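Local coordinates for tryptophane-5-halogenase (Microbispora sp. ATCC PTA-5024, PDB 5UAO), which uses a flavin cofactor to chlorinate carbon 5 of a tryptophan in the lanthipeptide NAI-107 during its biosynthesis, at residues I105-G110 with T274-M279; E114-P119 with D466-G471; S252-D257 with A396-L401; E352-S357 with I403-N408. All blocks are in the same frame, centred on the assembly; numbering follows the deposited sequence.

Contact 1: residues I105-G110 with T274-M279; sequences IRFEWG and TTATTM
Thr-278 grips the carbonyl of Glu-108 with two donors. Its backbone N lies 3.0 Å from Glu-108 O, almost in line with the C=O bond, while its OG1 donates to the same Glu-108 O at 2.9 Å, in the carbonyl plane and on a lone pair. On the face of the sheet carrying Arg-106, Glu-108 and Thr-277, the last two side chains run alongside each other, and Thr-277 OG1 donates to Glu-108 OE1 at 2.6 Å from above the carboxylate plane, 45° out of it. Glu-108 gets there with its chain extended beyond CG. Arg-106 NH1 makes a long salt bridge of 3.6 Å to Glu-108 OE1, and Arg-316 of helix 306-316 pairs with OE2. On the other face, Ala-276 CB sits 3.9 Å from Phe-107 CD1. The indole of Trp-109 crosses Thr-278 at about a right angle, with Thr-278 OG1 3.5 Å from Trp-109 CE3 and Phe-107 CD1 over one face of the indole; its NE1 is held by His-404 O. Behind all this stand two parallel strands in register, joined by Arg-106 N to Thr-274 O, Ala-276 N to Arg-106 O and Glu-108 N to Ala-276 O, each 2.8 Å. With a hydroxyl on one oxygen and an arginine near each, the Glu-108 carboxylate is likely to stay ionised.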
# COMPACT_ATOMS: atom_id res chain seq x y z
N ILE A 105 -22.31 11.78 -2.42
CA ILE A 105 -23.37 11.44 -1.50
C ILE A 105 -23.68 12.68 -0.63
O ILE A 105 -22.77 13.33 -0.06
CB ILE A 105 -22.97 10.29 -0.56
CG1 ILE A 105 -22.66 9.02 -1.35
CG2 ILE A 105 -24.04 10.09 0.48
CD1 ILE A 105 -22.05 7.87 -0.58
N ARG A 106 -24.96 13.00 -0.57
CA ARG A 106 -25.47 13.92 0.41
C ARG A 106 -25.88 13.24 1.68
O ARG A 106 -26.92 12.53 1.74
CB ARG A 106 -26.67 14.65 -0.16
CG ARG A 106 -27.18 15.77 0.72
CD ARG A 106 -28.37 16.55 0.14
NE ARG A 106 -28.70 17.46 1.24
CZ ARG A 106 -29.60 17.21 2.19
NH1 ARG A 106 -30.43 16.17 2.15
NH2 ARG A 106 -29.71 18.07 3.18
N PHE A 107 -25.23 13.64 2.75
CA PHE A 107 -25.42 13.02 4.06
C PHE A 107 -26.29 13.88 4.99
O PHE A 107 -25.83 14.92 5.49
CB PHE A 107 -24.04 12.82 4.70
CG PHE A 107 -23.31 11.59 4.27
CD1 PHE A 107 -23.70 10.35 4.77
CD2 PHE A 107 -22.22 11.65 3.39
CE1 PHE A 107 -23.07 9.19 4.38
CE2 PHE A 107 -21.58 10.49 3.02
CZ PHE A 107 -22.01 9.26 3.49
N GLU A 108 -27.55 13.46 5.21
CA GLU A 108 -28.39 14.10 6.23
C GLU A 108 -28.10 13.29 7.51
O GLU A 108 -28.73 12.29 7.84
CB GLU A 108 -29.89 14.09 5.98
CG GLU A 108 -30.31 14.43 4.60
CD GLU A 108 -31.84 14.55 4.59
OE1 GLU A 108 -32.53 13.79 3.82
OE2 GLU A 108 -32.35 15.32 5.48
N TRP A 109 -27.08 13.75 8.19
CA TRP A 109 -26.31 12.91 9.05
C TRP A 109 -25.49 13.79 9.99
O TRP A 109 -24.96 14.82 9.57
CB TRP A 109 -25.34 12.13 8.15
CG TRP A 109 -24.82 10.80 8.68
CD1 TRP A 109 -23.73 10.58 9.50
CD2 TRP A 109 -25.30 9.49 8.31
NE1 TRP A 109 -23.56 9.22 9.71
CE2 TRP A 109 -24.50 8.53 8.99
CE3 TRP A 109 -26.35 9.03 7.54
CZ2 TRP A 109 -24.73 7.18 8.87
CZ3 TRP A 109 -26.55 7.68 7.39
CH2 TRP A 109 -25.77 6.76 8.06
N GLY A 110 -25.27 13.31 11.22
CA GLY A 110 -24.59 14.08 12.20
C GLY A 110 -25.41 15.24 12.74
O GLY A 110 -26.63 15.36 12.46
N THR A 274 -26.50 10.61 -4.59
CA THR A 274 -27.25 9.71 -3.74
C THR A 274 -27.45 10.45 -2.41
O THR A 274 -26.55 11.19 -1.95
CB THR A 274 -26.42 8.43 -3.53
OG1 THR A 274 -26.28 7.73 -4.77
CG2 THR A 274 -27.04 7.56 -2.54
N THR A 275 -28.60 10.27 -1.77
CA THR A 275 -28.82 10.88 -0.45
C THR A 275 -28.82 9.73 0.58
O THR A 275 -29.37 8.63 0.32
CB THR A 275 -30.15 11.65 -0.42
OG1 THR A 275 -30.13 12.67 -1.43
CG2 THR A 275 -30.41 12.30 0.96
N ALA A 276 -28.20 10.00 1.72
CA ALA A 276 -28.21 9.09 2.87
C ALA A 276 -28.78 9.87 4.03
O ALA A 276 -28.17 10.85 4.49
CB ALA A 276 -26.80 8.65 3.20
N THR A 277 -29.96 9.42 4.49
CA THR A 277 -30.74 10.15 5.49
C THR A 277 -30.82 9.33 6.77
O THR A 277 -31.30 8.18 6.74
CB THR A 277 -32.17 10.38 4.91
OG1 THR A 277 -32.10 11.21 3.72
CG2 THR A 277 -33.07 11.05 5.83
N THR A 278 -30.50 9.93 7.89
CA THR A 278 -30.55 9.23 9.17
C THR A 278 -32.04 8.99 9.52
O THR A 278 -32.86 9.88 9.33
CB THR A 278 -29.90 10.04 10.25
OG1 THR A 278 -28.52 10.27 9.96
CG2 THR A 278 -29.91 9.31 11.63
N MET A 279 -32.35 7.78 10.03
CA MET A 279 -33.68 7.33 10.34
C MET A 279 -33.61 6.80 11.79
O MET A 279 -32.54 6.80 12.40
CB MET A 279 -34.12 6.20 9.39
CG MET A 279 -34.17 6.56 7.88
SD MET A 279 -35.52 7.72 7.56
CE MET A 279 -36.86 6.56 7.38
O HOH W 1 -31.74 14.81 -0.78

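Contact 2: residues E114-P119 with D466-G471; sequences EGFVAP and DTLLLG
Phe-116 lays the face of its ring on Gly-471, near the end of helix 461-471. From CB the side chain takes the crowded position, CG between the backbone N and the carbonyl carbon (chi1 54°), which turns the ring toward the helix. CG comes first, 3.7 Å from Gly-471 CA. CD1 meets Gly-471 O at 3.4 Å and CE1 lies 3.5 Å from Gly-471 C; on the other branch CD2 is 4.0 Å from Gly-471 CA, and CE2 nears Thr-467 O and Leu-468 CD1. The ring takes Gly-471 CA over its centre in a CH-pi contact, 3.6 Å from centroid to CA and 14° off the normal. At the tip, CZ reaches Leu-468 CD1 at 3.9 Å, a methyl at the ring edge, in its plane. The place a CB would take on Gly-471 is only 2.6 Å from Phe-116 CD2, so the lack of a side chain probably lets the ring lie this close. Further along the strand, Thr-467 CG2 packs 4.1 Å from Ala-118 CB, while its hydroxyl is tied to Glu-463 O. A serine in place of Phe-116 would probably open a gap between strand and helix and leave Gly-471 without its aromatic cover. Strand 116-119 thus meets the antiparallel helix (176°) through CH-pi and van der Waals contact; Gly-471 O is satisfied by Arg-112, and the joint itself rests on close fit.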
# COMPACT_ATOMS: atom_id res chain seq x y z
N GLU A 114 -28.00 21.08 8.48
CA GLU A 114 -27.94 20.98 7.00
C GLU A 114 -27.23 19.70 6.52
O GLU A 114 -27.17 19.44 5.34
CB GLU A 114 -27.21 22.20 6.42
CG GLU A 114 -25.70 22.35 6.73
CD GLU A 114 -25.32 22.99 8.11
OE1 GLU A 114 -26.07 22.89 9.14
OE2 GLU A 114 -24.22 23.62 8.15
N GLY A 115 -26.67 18.91 7.42
CA GLY A 115 -25.88 17.77 6.96
C GLY A 115 -24.60 18.23 6.26
O GLY A 115 -24.06 19.33 6.53
N PHE A 116 -24.09 17.38 5.37
CA PHE A 116 -22.85 17.69 4.62
C PHE A 116 -22.84 16.83 3.39
O PHE A 116 -23.60 15.87 3.30
CB PHE A 116 -21.53 17.43 5.39
CG PHE A 116 -21.42 16.04 5.96
CD1 PHE A 116 -22.06 15.72 7.15
CD2 PHE A 116 -20.73 15.03 5.29
CE1 PHE A 116 -22.02 14.45 7.69
CE2 PHE A 116 -20.67 13.74 5.83
CZ PHE A 116 -21.29 13.45 7.04
N VAL A 117 -21.97 17.17 2.47
CA VAL A 117 -21.87 16.47 1.20
C VAL A 117 -20.48 15.93 1.03
O VAL A 117 -19.50 16.52 1.51
CB VAL A 117 -22.26 17.37 -0.03
CG1 VAL A 117 -23.72 17.79 0.07
CG2 VAL A 117 -21.36 18.56 -0.19
N ALA A 118 -20.41 14.79 0.37
CA ALA A 118 -19.21 14.06 0.14
C ALA A 118 -19.06 13.82 -1.36
O ALA A 118 -19.66 12.89 -1.90
CB ALA A 118 -19.31 12.73 0.86
N PRO A 119 -18.16 14.55 -1.99
CA PRO A 119 -18.00 14.49 -3.42
C PRO A 119 -16.89 13.52 -3.88
O PRO A 119 -16.05 13.12 -3.10
CB PRO A 119 -17.66 15.94 -3.76
CG PRO A 119 -16.74 16.30 -2.65
CD PRO A 119 -17.31 15.62 -1.42
N ASP A 466 -11.58 11.76 6.25
CA ASP A 466 -11.63 13.16 6.71
C ASP A 466 -13.05 13.76 6.54
O ASP A 466 -13.54 14.46 7.41
CB ASP A 466 -10.67 13.98 5.90
CG ASP A 466 -9.19 13.95 6.43
OD1 ASP A 466 -8.87 13.71 7.65
OD2 ASP A 466 -8.33 14.27 5.58
N THR A 467 -13.71 13.48 5.43
CA THR A 467 -14.98 14.15 5.17
C THR A 467 -16.03 13.66 6.14
O THR A 467 -16.77 14.46 6.69
CB THR A 467 -15.44 13.97 3.71
OG1 THR A 467 -14.43 14.47 2.85
CG2 THR A 467 -16.75 14.65 3.42
N LEU A 468 -16.06 12.35 6.39
CA LEU A 468 -17.02 11.75 7.28
C LEU A 468 -16.79 12.22 8.69
O LEU A 468 -17.74 12.53 9.38
CB LEU A 468 -17.00 10.19 7.24
CG LEU A 468 -18.06 9.66 6.29
CD1 LEU A 468 -19.51 9.95 6.74
CD2 LEU A 468 -17.86 10.23 4.91
N LEU A 469 -15.54 12.33 9.11
CA LEU A 469 -15.26 12.67 10.50
C LEU A 469 -15.53 14.20 10.78
O LEU A 469 -16.19 14.59 11.72
CB LEU A 469 -13.83 12.26 10.83
CG LEU A 469 -13.54 10.76 10.96
CD1 LEU A 469 -12.02 10.62 11.24
CD2 LEU A 469 -14.27 10.23 12.14
N LEU A 470 -15.13 15.04 9.85
CA LEU A 470 -15.36 16.49 10.00
C LEU A 470 -16.83 16.81 9.76
O LEU A 470 -17.43 17.69 10.40
CB LEU A 470 -14.46 17.25 8.99
CG LEU A 470 -12.96 17.20 9.27
CD1 LEU A 470 -12.30 17.63 8.00
CD2 LEU A 470 -12.56 18.08 10.44
N GLY A 471 -17.44 16.09 8.82
CA GLY A 471 -18.91 16.27 8.62
C GLY A 471 -19.72 16.00 9.83
O GLY A 471 -20.75 16.66 10.10

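Contact 3: residues S252-D257 with A396-L401; sequences SSLFTD and AIRWFL
Arg-398 grips a single hydroxyl, that of Ser-253, side-on at its guanidinium edge. Its NE donates to Ser-253 OG at 2.9 Å and its NH2 to the same OG at 3.1 Å, with the oxygen only 3° out of the guanidinium plane. Ser-253 OG also bonds to the backbone oxygen of Asp-424, so the hydroxyl accepts two bonds from the arginine and, the carbonyl being an acceptor, gives its own hydrogen to Asp-424 O. Next to it Ser-252 OG stands 2.8 Å from Arg-398 NH2, at the guanidinium edge, but the angle is too poor for a bond; that hydroxyl is paired with Asp-424 OD2. Outside the two segments, Asp-424 OD2 also makes a long, weak ion pair with Arg-398 NH2. All this pins the loop between strands 247-249 and 258-264 of the tryptophan halogenase fold to the long helix 383-406, with the side chain of Leu-401 about 10 Å from the bound FAD. Arg-398 leaves the helix with CG anti to the backbone N (chi1 172°) and bends at chi2 (-105°). Trp-399, its neighbour in the helix, covers one guanidinium face with CH2 over the centre, while Arg-398 CD sits over the middle of the indole. Beside the polar cluster the contact turns apolar: Leu-254 crosses Leu-401 at about a right angle, Leu-254 CD2 meeting Leu-401 CB at 3.7 Å. Leu-254 CD1 lies 4.1 Å from Leu-401 CD1.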
# COMPACT_ATOMS: atom_id res chain seq x y z
N SER A 252 -20.20 -6.78 14.86
CA SER A 252 -19.77 -5.89 15.93
C SER A 252 -19.73 -4.42 15.45
O SER A 252 -19.83 -3.49 16.23
CB SER A 252 -18.43 -6.32 16.47
OG SER A 252 -17.34 -6.12 15.59
N SER A 253 -19.57 -4.21 14.15
CA SER A 253 -19.51 -2.83 13.63
C SER A 253 -20.75 -2.41 12.86
O SER A 253 -21.09 -1.23 12.83
CB SER A 253 -18.37 -2.69 12.68
OG SER A 253 -17.12 -2.83 13.33
N LEU A 254 -21.37 -3.35 12.17
CA LEU A 254 -22.40 -3.04 11.21
C LEU A 254 -23.62 -3.90 11.65
O LEU A 254 -23.61 -5.12 11.53
CB LEU A 254 -21.86 -3.32 9.80
CG LEU A 254 -20.59 -2.52 9.42
CD1 LEU A 254 -20.08 -2.88 8.04
CD2 LEU A 254 -20.96 -1.04 9.36
N PHE A 255 -24.60 -3.23 12.25
CA PHE A 255 -25.71 -3.88 12.94
C PHE A 255 -27.00 -4.01 12.09
O PHE A 255 -27.97 -4.60 12.55
CB PHE A 255 -26.22 -2.97 14.08
CG PHE A 255 -25.23 -2.57 15.09
CD1 PHE A 255 -24.10 -3.31 15.36
CD2 PHE A 255 -25.52 -1.48 15.89
CE1 PHE A 255 -23.23 -2.94 16.40
CE2 PHE A 255 -24.67 -1.10 16.93
CZ PHE A 255 -23.52 -1.82 17.17
N THR A 256 -27.11 -3.30 10.96
CA THR A 256 -28.34 -3.40 10.17
C THR A 256 -28.42 -4.71 9.38
O THR A 256 -27.40 -5.25 9.03
CB THR A 256 -28.44 -2.23 9.19
OG1 THR A 256 -27.29 -2.19 8.36
CG2 THR A 256 -28.54 -0.92 9.95
N ASP A 257 -29.62 -5.18 9.06
CA ASP A 257 -29.76 -6.45 8.39
C ASP A 257 -30.95 -6.56 7.46
O ASP A 257 -31.25 -7.67 6.99
CB ASP A 257 -29.89 -7.57 9.45
CG ASP A 257 -31.03 -7.32 10.43
OD1 ASP A 257 -31.69 -6.24 10.45
OD2 ASP A 257 -31.32 -8.24 11.18
N ALA A 396 -10.99 -3.00 5.22
CA ALA A 396 -10.84 -1.56 5.26
C ALA A 396 -12.21 -0.83 5.05
O ALA A 396 -12.43 0.21 5.67
CB ALA A 396 -9.79 -1.07 4.25
N ILE A 397 -13.03 -1.32 4.11
CA ILE A 397 -14.35 -0.78 3.88
C ILE A 397 -15.15 -0.92 5.14
O ILE A 397 -15.87 -0.01 5.51
CB ILE A 397 -15.01 -1.42 2.69
CG1 ILE A 397 -14.34 -0.90 1.43
CG2 ILE A 397 -16.47 -1.12 2.63
CD1 ILE A 397 -14.57 -1.77 0.23
N ARG A 398 -15.01 -2.06 5.82
CA ARG A 398 -15.77 -2.28 7.03
C ARG A 398 -15.48 -1.18 8.07
O ARG A 398 -16.40 -0.60 8.65
CB ARG A 398 -15.51 -3.70 7.58
CG ARG A 398 -16.11 -3.96 8.94
CD ARG A 398 -15.08 -3.96 10.01
NE ARG A 398 -15.61 -4.35 11.31
CZ ARG A 398 -15.52 -5.55 11.88
NH1 ARG A 398 -14.82 -6.52 11.35
NH2 ARG A 398 -16.07 -5.74 13.09
N TRP A 399 -14.22 -0.97 8.36
CA TRP A 399 -13.82 0.03 9.33
C TRP A 399 -14.19 1.43 8.90
O TRP A 399 -14.60 2.21 9.71
CB TRP A 399 -12.33 -0.03 9.66
CG TRP A 399 -11.95 -1.34 10.22
CD1 TRP A 399 -11.10 -2.23 9.65
CD2 TRP A 399 -12.45 -1.95 11.41
NE1 TRP A 399 -11.00 -3.34 10.44
CE2 TRP A 399 -11.87 -3.24 11.48
CE3 TRP A 399 -13.38 -1.57 12.39
CZ2 TRP A 399 -12.11 -4.13 12.54
CZ3 TRP A 399 -13.65 -2.45 13.41
CH2 TRP A 399 -12.99 -3.73 13.49
N PHE A 400 -14.15 1.74 7.61
CA PHE A 400 -14.66 3.05 7.17
C PHE A 400 -16.16 3.20 7.42
O PHE A 400 -16.61 4.25 7.86
CB PHE A 400 -14.34 3.18 5.65
CG PHE A 400 -14.85 4.45 5.00
CD1 PHE A 400 -14.70 5.68 5.61
CD2 PHE A 400 -15.41 4.41 3.73
CE1 PHE A 400 -15.11 6.86 4.98
CE2 PHE A 400 -15.83 5.57 3.09
CZ PHE A 400 -15.67 6.79 3.71
N LEU A 401 -16.96 2.19 7.10
CA LEU A 401 -18.36 2.26 7.40
C LEU A 401 -18.59 2.37 8.91
O LEU A 401 -19.57 3.02 9.32
CB LEU A 401 -19.15 1.06 6.89
CG LEU A 401 -19.20 0.96 5.35
CD1 LEU A 401 -19.99 -0.27 4.92
CD2 LEU A 401 -19.91 2.17 4.82

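Contact 4: residues E352-S357 with I403-N408; sequences EPLESS and IHYRFN. With FAD (flavin-adenine dinucleotide), chain E.
His-404 meets Glu-355 with the two flat groups turned steeply against each other, ring and carboxylate planes 76° apart. NE2 donates to Glu-355 OE2 at 2.7 Å, almost straight (170°); the oxygen lies in the imidazole plane and uses its anti lone pair, on the side away from its partner oxygen. Glu-355 bends at chi2 to bring OE2 there. On the far side of the ring, ND1 is bonded to Phe-400 O one helical turn back, which fixes the rotation of the imidazole. A leucine in place of His-404 would probably leave Glu-355 OE2 without this donor and let the carboxylate turn. Tyr-405 and Glu-352 approach from opposite directions, and Glu-352 OE1 sits at the edge of the phenol, in its plane. The Tyr-405 OH to Glu-352 OE1 distance of 2.4 Å is very short for a hydrogen bond, and its exact value is doubtful; Trp-283 NE1 is a second donor to OE1. Leu-354 fills the space between the two pairs: CD2 slides past His-404, 3.7 Å from its CB, and touches Tyr-405 CE2 at 4.0 Å. Past these residues the 352-357 loop packs against the flavin ring, with Pro-353 CG 3.5 Å from FAD C6 and Ser-356 CB 3.6 Å from FAD N3. The arrangement belongs to the flavin pocket of a tryptophan halogenase, whose isoalloxazine-lining loop is here braced by the end of helix 383-406.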
# COMPACT_ATOMS: atom_id res chain seq x y z
N GLU A 352 -23.53 -2.99 3.90
CA GLU A 352 -24.69 -2.18 3.56
C GLU A 352 -24.25 -1.11 2.58
O GLU A 352 -23.04 -0.77 2.51
CB GLU A 352 -25.30 -1.55 4.78
CG GLU A 352 -24.40 -0.62 5.58
CD GLU A 352 -24.95 -0.42 6.97
OE1 GLU A 352 -25.91 0.32 7.19
OE2 GLU A 352 -24.43 -1.08 7.88
N PRO A 353 -25.17 -0.65 1.76
CA PRO A 353 -24.77 0.20 0.67
C PRO A 353 -24.55 1.63 1.04
O PRO A 353 -24.67 2.52 0.19
CB PRO A 353 -25.95 0.06 -0.30
CG PRO A 353 -27.10 -0.07 0.66
CD PRO A 353 -26.59 -1.05 1.64
N LEU A 354 -24.09 1.91 2.25
CA LEU A 354 -23.85 3.33 2.62
C LEU A 354 -22.78 4.11 1.77
O LEU A 354 -22.75 5.37 1.63
CB LEU A 354 -23.56 3.33 4.12
CG LEU A 354 -23.65 4.59 4.95
CD1 LEU A 354 -24.94 5.36 4.78
CD2 LEU A 354 -23.50 4.14 6.40
N GLU A 355 -21.84 3.40 1.22
CA GLU A 355 -20.81 4.03 0.33
C GLU A 355 -20.76 3.45 -1.09
O GLU A 355 -19.76 3.62 -1.82
CB GLU A 355 -19.44 3.92 1.01
CG GLU A 355 -19.31 4.86 2.20
CD GLU A 355 -19.04 6.30 1.80
OE1 GLU A 355 -18.89 6.56 0.58
OE2 GLU A 355 -19.09 7.18 2.70
N SER A 356 -21.83 2.73 -1.45
CA SER A 356 -21.92 1.85 -2.66
C SER A 356 -20.65 1.20 -3.14
O SER A 356 -20.12 1.47 -4.20
CB SER A 356 -22.57 2.56 -3.83
OG SER A 356 -22.19 3.86 -3.85
N SER A 357 -20.13 0.36 -2.29
CA SER A 357 -18.97 -0.40 -2.61
C SER A 357 -19.30 -1.75 -3.27
O SER A 357 -18.40 -2.42 -3.68
CB SER A 357 -18.26 -0.71 -1.29
OG SER A 357 -19.20 -1.12 -0.35
N ILE A 403 -17.18 4.08 11.17
CA ILE A 403 -17.15 5.46 11.65
C ILE A 403 -18.34 6.26 11.18
O ILE A 403 -18.53 7.36 11.70
CB ILE A 403 -15.80 6.17 11.38
CG1 ILE A 403 -15.57 6.38 9.88
CG2 ILE A 403 -14.69 5.37 11.94
CD1 ILE A 403 -15.11 7.73 9.54
N HIS A 404 -19.12 5.78 10.18
CA HIS A 404 -20.39 6.45 9.81
C HIS A 404 -21.41 6.25 10.94
O HIS A 404 -22.32 7.06 11.14
CB HIS A 404 -21.01 5.89 8.55
CG HIS A 404 -20.20 6.07 7.30
ND1 HIS A 404 -18.90 5.66 7.17
CD2 HIS A 404 -20.54 6.59 6.10
CE1 HIS A 404 -18.46 5.91 5.94
NE2 HIS A 404 -19.45 6.44 5.26
N TYR A 405 -21.29 5.13 11.67
CA TYR A 405 -22.21 4.79 12.73
C TYR A 405 -21.84 5.31 14.10
O TYR A 405 -22.68 5.89 14.79
CB TYR A 405 -22.45 3.26 12.81
CG TYR A 405 -23.52 2.79 11.83
CD1 TYR A 405 -24.86 2.92 12.13
CD2 TYR A 405 -23.15 2.28 10.57
CE1 TYR A 405 -25.81 2.53 11.24
CE2 TYR A 405 -24.09 1.87 9.68
CZ TYR A 405 -25.41 2.01 10.03
OH TYR A 405 -26.33 1.64 9.18
N ARG A 406 -20.56 5.16 14.48
CA ARG A 406 -20.09 5.50 15.82
C ARG A 406 -20.29 6.99 16.13
O ARG A 406 -20.45 7.35 17.30
CB ARG A 406 -18.59 5.21 15.88
CG ARG A 406 -17.93 5.46 17.23
CD ARG A 406 -18.30 4.35 18.16
NE ARG A 406 -18.01 4.68 19.54
CZ ARG A 406 -17.60 3.80 20.45
NH1 ARG A 406 -17.37 2.53 20.15
NH2 ARG A 406 -17.37 4.19 21.69
N PHE A 407 -20.22 7.86 15.11
CA PHE A 407 -20.14 9.30 15.38
C PHE A 407 -21.36 10.11 14.87
O PHE A 407 -21.27 11.35 14.70
CB PHE A 407 -18.86 9.87 14.79
CG PHE A 407 -17.61 9.23 15.34
CD1 PHE A 407 -17.28 9.39 16.68
CD2 PHE A 407 -16.79 8.48 14.53
CE1 PHE A 407 -16.11 8.84 17.18
CE2 PHE A 407 -15.67 7.87 15.03
CZ PHE A 407 -15.30 8.08 16.37
N ASN A 408 -22.48 9.40 14.60
CA ASN A 408 -23.65 10.07 14.09
C ASN A 408 -24.52 10.60 15.22
O ASN A 408 -25.43 9.92 15.72
CB ASN A 408 -24.45 9.14 13.11
CG ASN A 408 -25.60 9.90 12.43
OD1 ASN A 408 -25.80 11.06 12.74
ND2 ASN A 408 -26.39 9.21 11.61
PA FAD E . -27.91 -12.04 -6.59
O1A FAD E . -28.40 -10.76 -7.28
O2A FAD E . -28.51 -12.53 -5.26
O5B FAD E . -27.88 -13.24 -7.65
C5B FAD E . -27.76 -14.62 -7.33
C4B FAD E . -27.99 -15.40 -8.61
O4B FAD E . -27.62 -16.72 -8.20
C3B FAD E . -29.43 -15.48 -9.17
O3B FAD E . -29.48 -15.39 -10.68
C2B FAD E . -29.91 -16.86 -8.71
O2B FAD E . -30.96 -17.49 -9.55
C1B FAD E . -28.58 -17.63 -8.73
N9A FAD E . -28.66 -18.87 -7.92
C8A FAD E . -28.71 -18.95 -6.55
N7A FAD E . -28.75 -20.26 -6.18
C5A FAD E . -28.75 -21.00 -7.32
C6A FAD E . -28.85 -22.42 -7.61
N6A FAD E . -28.92 -23.32 -6.59
N1A FAD E . -28.80 -22.78 -8.89
C2A FAD E . -28.69 -21.91 -9.90
N3A FAD E . -28.63 -20.59 -9.69
C4A FAD E . -28.66 -20.10 -8.44
N1 FAD E . -24.23 -2.45 -4.58
C2 FAD E . -23.85 -1.28 -5.19
O2 FAD E . -22.83 -1.23 -5.94
N3 FAD E . -24.57 -0.13 -5.01
C4 FAD E . -25.68 -0.06 -4.25
O4 FAD E . -26.26 1.06 -4.14
C4X FAD E . -26.13 -1.32 -3.57
N5 FAD E . -27.20 -1.37 -2.73
C5X FAD E . -27.59 -2.52 -2.12
C6 FAD E . -28.69 -2.49 -1.27
C7 FAD E . -29.10 -3.63 -0.60
C7M FAD E . -30.30 -3.65 0.30
C8 FAD E . -28.41 -4.90 -0.83
C8M FAD E . -28.89 -6.14 -0.11
C9 FAD E . -27.31 -4.92 -1.67
C9A FAD E . -26.83 -3.78 -2.33
N10 FAD E . -25.68 -3.80 -3.18
C10 FAD E . -25.32 -2.56 -3.79
C1' FAD E . -24.87 -5.00 -3.57
C2' FAD E . -25.40 -5.32 -5.05
O2' FAD E . -26.81 -5.37 -4.85
C3' FAD E . -25.40 -6.62 -5.93
O3' FAD E . -26.30 -6.77 -7.09
C4' FAD E . -26.16 -7.68 -5.18
O4' FAD E . -26.51 -7.22 -3.84
C5' FAD E . -25.34 -8.96 -5.35
O5' FAD E . -25.44 -9.42 -6.66
P FAD E . -25.20 -11.04 -6.80
O1P FAD E . -24.02 -11.43 -6.01
O2P FAD E . -25.13 -11.20 -8.31
O3P FAD E . -26.35 -11.87 -6.13

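In the fold
From the N terminus, strand 104-108 opens contact 1, and strand 116-119, its neighbour in the same sheet, opens contact 2. The loop of 252-257 opens contact 3 before 274-279 closes contact 1, so 1 and 3 cross. Residues 352-357 then start contact 4 within the span of contact 3, which ends at 396-401; 403-408 closes contact 4 further along helix 383-406, so 3 and 4 cross. Contact 2 closes last, at 466-471: it crosses contact 1, and both 3 and 4 fall within its span. Contacts 1 and 4, in series, touch at Asn-408 OD1 and Gly-110 N. The four contacts tie the sheet, the 252-257 and 352-357 loops, and helices 383-406 and 461-471.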